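Side-chain contacts in 30kLP (Treponema pallidum, PDB 3K8G), which alters membrane permeability at acidic pH and might be involved in ligand transport at the outer membrane: residues A[25-28]-A[29-33]; A[131-134]-A[135-138]; A[245-248]-A[249-253]. All coordinates share one frame; numbering follows the deposited sequence.

Contact 1. Residues A[25-28]-A[29-33]; sequences FPVA and GNENL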
loop_
_atom_site.group_PDB
_atom_site.type_symbol
_atom_site.label_atom_id
_atom_site.label_comp_id
_atom_site.label_asym_id
_atom_site.label_seq_id
_atom_site.Cartn_x
_atom_site.Cartn_y
_atom_site.Cartn_z
ATOM N N PHE A 25 1.462 0.229 -5.642
ATOM C CA PHE A 25 1.549 -1.009 -6.437
ATOM C C PHE A 25 1.195 -0.710 -7.903
ATOM O O PHE A 25 0.032 -0.458 -8.188
ATOM C CB PHE A 25 0.481 -2.007 -5.988
ATOM C CG PHE A 25 0.612 -2.496 -4.560
ATOM C CD1 PHE A 25 1.178 -3.737 -4.286
ATOM C CD2 PHE A 25 0.076 -1.766 -3.509
ATOM C CE1 PHE A 25 1.277 -4.218 -2.985
ATOM C CE2 PHE A 25 0.171 -2.239 -2.199
ATOM C CZ PHE A 25 0.768 -3.455 -1.935
ATOM N N PRO A 26 2.169 -0.781 -8.829
ATOM C CA PRO A 26 1.767 -0.903 -10.239
ATOM C C PRO A 26 1.037 -2.240 -10.410
ATOM O O PRO A 26 1.523 -3.249 -9.941
ATOM C CB PRO A 26 3.099 -0.885 -11.012
ATOM C CG PRO A 26 4.216 -0.814 -9.983
ATOM C CD PRO A 26 3.627 -0.887 -8.609
ATOM N N VAL A 27 -0.145 -2.255 -11.011
ATOM C CA VAL A 27 -0.890 -3.525 -11.091
ATOM C C VAL A 27 -0.192 -4.532 -12.032
ATOM O O VAL A 27 -0.100 -5.700 -11.699
ATOM C CB VAL A 27 -2.368 -3.313 -11.452
ATOM C CG1 VAL A 27 -3.110 -4.648 -11.645
ATOM C CG2 VAL A 27 -3.049 -2.462 -10.335
ATOM N N ALA A 28 0.300 -4.066 -13.178
ATOM C CA ALA A 28 1.030 -4.958 -14.138
ATOM C C ALA A 28 2.293 -5.551 -13.516
ATOM O O ALA A 28 3.161 -4.822 -13.001
ATOM C CB ALA A 28 1.350 -4.228 -15.427
ATOM N N GLY A 29 2.368 -6.883 -13.528
ATOM C CA GLY A 29 3.485 -7.617 -12.930
ATOM C C GLY A 29 3.281 -7.986 -11.470
ATOM O O GLY A 29 4.053 -8.792 -10.906
ATOM N N ASN A 30 2.241 -7.417 -10.858
ATOM C CA ASN A 30 1.942 -7.671 -9.448
ATOM C C ASN A 30 0.566 -8.243 -9.148
ATOM O O ASN A 30 0.079 -8.175 -8.005
ATOM C CB ASN A 30 2.190 -6.404 -8.622
ATOM C CG ASN A 30 3.601 -5.901 -8.767
ATOM O OD1 ASN A 30 4.528 -6.581 -8.393
ATOM N ND2 ASN A 30 3.769 -4.723 -9.335
ATOM N N GLU A 31 -0.036 -8.857 -10.166
ATOM C CA GLU A 31 -1.404 -9.352 -10.089
ATOM C C GLU A 31 -1.650 -10.378 -8.995
ATOM O O GLU A 31 -2.630 -10.268 -8.248
ATOM C CB GLU A 31 -1.852 -9.906 -11.473
ATOM C CG GLU A 31 -1.835 -8.852 -12.591
ATOM C CD GLU A 31 -0.518 -8.776 -13.366
ATOM O OE1 GLU A 31 0.517 -9.313 -12.919
ATOM O OE2 GLU A 31 -0.513 -8.174 -14.454
ATOM N N ASN A 32 -0.766 -11.368 -8.891
ATOM C CA ASN A 32 -0.901 -12.422 -7.886
ATOM C C ASN A 32 -0.795 -11.851 -6.469
ATOM O O ASN A 32 -1.620 -12.144 -5.600
ATOM C CB ASN A 32 0.159 -13.509 -8.087
ATOM C CG ASN A 32 0.146 -14.574 -6.970
ATOM O OD1 ASN A 32 1.123 -14.722 -6.213
ATOM N ND2 ASN A 32 -0.958 -15.318 -6.866
ATOM N N LEU A 33 0.233 -11.043 -6.236
ATOM C CA LEU A 33 0.400 -10.419 -4.923
ATOM C C LEU A 33 -0.861 -9.647 -4.481
ATOM O O LEU A 33 -1.345 -9.810 -3.364
ATOM C CB LEU A 33 1.606 -9.475 -4.926
ATOM C CG LEU A 33 1.767 -8.665 -3.636
ATOM C CD1 LEU A 33 2.174 -9.639 -2.545
ATOM C CD2 LEU A 33 2.804 -7.552 -3.812
#
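The F25 ring and the carboxamide of N30 are the two flat groups through which the end of strand 21-26 meets the start of helix 31-41. L33 reaches the ring at its edge and in its plane, with F25 CE1 3.8 Å from L33 CD2, and the two side chains cross at about a right angle. The leucine chain swings its CG anti to the backbone N (chi1 174°), which carries the CD2 methyl back across the turn to the phenyl rim.

The amide of N30 is used differently. N30 ND2 donates to P26 O over 2.8 Å in an almost straight bond (173° at the hydrogen), and the acceptor lies nearly in the amide plane. The same nitrogen passes 3.9 Å from P26 CD at the proline ring. ND2 also donates to the carbonyl of Q160, while OD1 is hydrogen-bonded to the hydroxyl of Y200; with both ends of the buried amide engaged, its rotation is fixed.

Between these groups the chain reverses in a type II beta turn from V27 to N30, closed by N30 N donating to V27 O at 3.0 Å. G29 occupies the third position with a positive phi of 90°, where a side chain would collide with the preceding carbonyl. E31, bent at chi2, brings its carboxylate back to the turn, where both oxygens receive only weak bonds from G29 N (OE2 at 3.3 Å).

N30 is the N-cap residue by position, but its amide ties the turn to the strand and makes no capping bond. The turn thus joins strand to helix: F25 packs on I34 and I37 of helix 31-41 and on V162 of strand 162-166, while L33 leans on L248 and A249 of helix 245-253.

Contact 2. Residues A[131-134]-A[135-138]; sequences SKML and SRLV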
loop_
_atom_site.group_PDB
_atom_site.type_symbol
_atom_site.label_atom_id
_atom_site.label_comp_id
_atom_site.label_asym_id
_atom_site.label_seq_id
_atom_site.Cartn_x
_atom_site.Cartn_y
_atom_site.Cartn_z
ATOM N N SER A 131 -16.959 10.807 2.085
ATOM C CA SER A 131 -17.020 12.216 1.652
ATOM C C SER A 131 -15.843 13.055 2.132
ATOM O O SER A 131 -15.461 14.043 1.475
ATOM C CB SER A 131 -18.374 12.905 1.984
ATOM O OG SER A 131 -18.314 13.539 3.216
ATOM N N LYS A 132 -15.224 12.660 3.251
ATOM C CA LYS A 132 -14.025 13.349 3.720
ATOM C C LYS A 132 -12.815 13.036 2.830
ATOM O O LYS A 132 -12.034 13.949 2.491
ATOM C CB LYS A 132 -13.741 13.053 5.198
ATOM C CG LYS A 132 -12.558 13.804 5.745
ATOM C CD LYS A 132 -12.481 13.689 7.288
ATOM C CE LYS A 132 -11.346 14.583 7.801
ATOM N NZ LYS A 132 -10.895 14.121 9.122
ATOM N N MET A 133 -12.658 11.760 2.466
ATOM C CA MET A 133 -11.615 11.394 1.483
ATOM C C MET A 133 -11.809 12.106 0.156
ATOM O O MET A 133 -10.849 12.679 -0.394
ATOM C CB MET A 133 -11.587 9.913 1.238
ATOM C CG MET A 133 -10.491 9.508 0.251
ATOM S SD MET A 133 -10.288 7.719 0.281
ATOM C CE MET A 133 -8.985 7.560 -1.024
ATOM N N LEU A 134 -13.048 12.095 -0.344
ATOM C CA LEU A 134 -13.358 12.774 -1.611
ATOM C C LEU A 134 -13.107 14.276 -1.580
ATOM O O LEU A 134 -12.743 14.851 -2.601
ATOM C CB LEU A 134 -14.790 12.468 -2.099
ATOM C CG LEU A 134 -15.019 11.007 -2.469
ATOM C CD1 LEU A 134 -16.473 10.785 -2.882
ATOM C CD2 LEU A 134 -14.053 10.518 -3.580
ATOM N N SER A 135 -13.269 14.915 -0.416
ATOM C CA SER A 135 -12.984 16.358 -0.303
ATOM C C SER A 135 -11.498 16.695 -0.638
ATOM O O SER A 135 -11.164 17.845 -1.001
ATOM C CB SER A 135 -13.306 16.892 1.085
ATOM O OG SER A 135 -12.328 16.468 2.021
ATOM N N ARG A 136 -10.631 15.689 -0.512
ATOM C CA ARG A 136 -9.213 15.849 -0.816
ATOM C C ARG A 136 -8.926 15.810 -2.331
ATOM O O ARG A 136 -7.804 16.061 -2.761
ATOM C CB ARG A 136 -8.354 14.867 -0.007
ATOM C CG ARG A 136 -8.423 15.179 1.540
ATOM C CD ARG A 136 -7.296 14.464 2.366
ATOM N NE ARG A 136 -7.475 13.022 2.284
ATOM C CZ ARG A 136 -8.178 12.305 3.174
ATOM N NH1 ARG A 136 -8.731 12.931 4.218
ATOM N NH2 ARG A 136 -8.293 10.971 3.024
ATOM N N LEU A 137 -9.937 15.487 -3.122
ATOM C CA LEU A 137 -9.871 15.717 -4.582
ATOM C C LEU A 137 -9.791 17.191 -4.915
ATOM O O LEU A 137 -9.218 17.555 -5.968
ATOM C CB LEU A 137 -11.077 15.074 -5.313
ATOM C CG LEU A 137 -11.177 13.536 -5.260
ATOM C CD1 LEU A 137 -12.540 13.096 -5.790
ATOM C CD2 LEU A 137 -10.053 12.846 -6.038
ATOM N N VAL A 138 -10.342 18.031 -4.032
ATOM C CA VAL A 138 -10.417 19.490 -4.202
ATOM C C VAL A 138 -9.320 20.136 -3.385
ATOM O O VAL A 138 -8.642 21.050 -3.857
ATOM C CB VAL A 138 -11.806 20.065 -3.687
ATOM C CG1 VAL A 138 -11.848 21.623 -3.740
ATOM C CG2 VAL A 138 -12.959 19.465 -4.458
#
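M133 and R136 meet because their side chains leave the backbone on different courses: M133 runs fully extended, its CG anti to the backbone N (chi1 -179°), whereas R136 bends at chi3 (-64°) and folds its guanidinium back against the preceding turn. The two cross at about a right angle. M133 CA sits over one face of the guanidinium, offset toward its rim, and R136 NH2 lies 3.8 Å from M133 CG. The charged end is answered from outside, by a salt bridge from NH2 to E128 and a bond from NE to the carbonyl of V14. The carboxylate of E128 probably offsets part of the positive charge gathered by R136 and nearby R69.

S135 OG donates to K132 O at 2.6 Å. L134 and L137 lie side by side, pointing the same way, with L134 CD2 3.7 Å from L137 CD1. Their methyls continue an apolar surface on which both leucines touch P113 and M133 rests on C119 and I121.

The backbone changes its pattern here. S135 N still bonds to S131 O at 3.0 Å, but R136 N turns to M133 O at 3.0 Å and L137 N to L134 O at 2.9 Å. Such a passage from i-to-i+4 to i-to-i+3 bonding is common where an alpha helix gives way to tighter, 3-10-like turns; here it lies in a region thought to be amphipathic, laid over beta strands.

Contact 3. Residues A[245-248]-A[249-253]; sequences AERL and ASVIS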
loop_
_atom_site.group_PDB
_atom_site.type_symbol
_atom_site.label_atom_id
_atom_site.label_comp_id
_atom_site.label_asym_id
_atom_site.label_seq_id
_atom_site.Cartn_x
_atom_site.Cartn_y
_atom_site.Cartn_z
ATOM N N ALA A 245 5.903 -14.318 -2.612
ATOM C CA ALA A 245 4.724 -13.488 -2.801
ATOM C C ALA A 245 3.682 -13.807 -1.740
ATOM O O ALA A 245 3.019 -12.911 -1.231
ATOM C CB ALA A 245 4.139 -13.689 -4.197
ATOM N N GLU A 246 3.531 -15.089 -1.410
ATOM C CA GLU A 246 2.607 -15.468 -0.335
ATOM C C GLU A 246 2.978 -14.857 1.032
ATOM O O GLU A 246 2.096 -14.401 1.758
ATOM C CB GLU A 246 2.443 -16.993 -0.226
ATOM C CG GLU A 246 2.433 -17.483 1.220
ATOM C CD GLU A 246 1.282 -18.408 1.534
ATOM O OE1 GLU A 246 1.310 -19.575 1.077
ATOM O OE2 GLU A 246 0.358 -17.961 2.257
ATOM N N ARG A 247 4.255 -14.854 1.399
ATOM C CA ARG A 247 4.613 -14.299 2.705
ATOM C C ARG A 247 4.544 -12.779 2.674
ATOM O O ARG A 247 4.146 -12.162 3.663
ATOM C CB ARG A 247 5.973 -14.769 3.218
ATOM C CG ARG A 247 5.907 -15.102 4.723
ATOM C CD ARG A 247 7.237 -15.473 5.354
ATOM N NE ARG A 247 7.710 -14.339 6.127
ATOM C CZ ARG A 247 8.821 -13.662 5.876
ATOM N NH1 ARG A 247 9.125 -12.639 6.638
ATOM N NH2 ARG A 247 9.627 -14.015 4.883
ATOM N N LEU A 248 4.921 -12.176 1.544
ATOM C CA LEU A 248 4.808 -10.732 1.379
ATOM C C LEU A 248 3.361 -10.270 1.570
ATOM O O LEU A 248 3.105 -9.300 2.274
ATOM C CB LEU A 248 5.363 -10.276 0.025
ATOM C CG LEU A 248 5.296 -8.772 -0.319
ATOM C CD1 LEU A 248 5.972 -7.927 0.753
ATOM C CD2 LEU A 248 5.917 -8.502 -1.730
ATOM N N ALA A 249 2.428 -10.999 0.961
ATOM C CA ALA A 249 0.996 -10.689 1.066
ATOM C C ALA A 249 0.478 -10.726 2.507
ATOM O O ALA A 249 -0.294 -9.841 2.924
ATOM C CB ALA A 249 0.176 -11.639 0.173
ATOM N N SER A 250 0.909 -11.756 3.235
ATOM C CA SER A 250 0.615 -11.952 4.656
ATOM C C SER A 250 1.208 -10.827 5.534
ATOM O O SER A 250 0.513 -10.258 6.374
ATOM C CB SER A 250 1.149 -13.326 5.082
ATOM O OG SER A 250 1.198 -13.448 6.493
ATOM N N VAL A 251 2.484 -10.509 5.324
ATOM C CA VAL A 251 3.133 -9.355 5.995
ATOM C C VAL A 251 2.312 -8.059 5.837
ATOM O O VAL A 251 2.046 -7.331 6.809
ATOM C CB VAL A 251 4.609 -9.158 5.493
ATOM C CG1 VAL A 251 5.177 -7.811 5.942
ATOM C CG2 VAL A 251 5.505 -10.305 5.983
ATOM N N ILE A 252 1.889 -7.765 4.612
ATOM C CA ILE A 252 1.082 -6.572 4.377
ATOM C C ILE A 252 -0.329 -6.633 5.006
ATOM O O ILE A 252 -0.826 -5.643 5.561
ATOM C CB ILE A 252 0.998 -6.277 2.857
ATOM C CG1 ILE A 252 2.403 -5.903 2.346
ATOM C CG2 ILE A 252 -0.034 -5.201 2.585
ATOM C CD1 ILE A 252 2.522 -5.724 0.844
ATOM N N SER A 253 -0.964 -7.798 4.892
ATOM C CA SER A 253 -2.292 -8.053 5.428
ATOM C C SER A 253 -2.298 -7.905 6.932
ATOM O O SER A 253 -3.252 -7.383 7.501
ATOM C CB SER A 253 -2.706 -9.495 5.094
ATOM O OG SER A 253 -3.019 -9.601 3.727
#
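Backbone hydrogen bonds supply the frame between R247 and V251 and between L248 and I252. V251 N donates to R247 O at 2.9 Å in a nearly straight bond of 174°, and I252 N reaches L248 O at 3.0 Å. Earlier in the helix, A249 N bonds to A245 O at 3.0 Å and S250 N spans a longer 3.3 Å to E246 O. All four are regular i-to-i+4 alpha-helical bonds.

Apolar contact follows the same spacing. L248 CD1 lies 4.1 Å from I252 CD1, the two side chains slanting across one another on the buried face. With CG1 beside its own N (chi1 -66°) and the chain extended beyond it (chi2 174°), I252 sets its delta methyl near the leucine. I252 also meets L23 and F25 of strand 21-26, and L248 meets Y200. V251 tucks CG2 against R247 O at 3.3 Å and brings the same methyl obliquely near the R247 guanidinium, whose NH1 is bonded to the carbonyl of L176.

A side-chain bond completes the set. S253 OG donates to A249 O at 2.9 Å from above the carbonyl plane, and S253 N approaches that oxygen from the opposite face, so two donors grip one acceptor. The S253 hydroxyl is further engaged with N40 of helix 31-41.

The buried side is largely apolar, with L248 and I252 against strands and A249 against I37, and the buried S253 hydroxyl is bonded; E246 lies at the exposed side. Such a two-sided character is consistent with an amphipathic helix that could exchange its protein packing for a lipid surface.

Contacts 1 and 3 adjoin, their centres 13 Å apart: L33 CD1 comes 3.6 Å from A245 O, and L33 CD2 lies 3.9 Å from L248 CD2. Helices 31-41 and 245-253 therefore pack directly on each other, and both are among the helices, thought to be amphipathic, that move away from helices 169-176 and 215-225 when the large hydrophobic cavity opens. Contact 2 stands apart, with its centre 26 Å from contact 1 and 30 Å from contact 3, on the opposite side of the chain's centre from the latter. The three local contacts thus sample two helices that move on opening and one remote segment, 131-138.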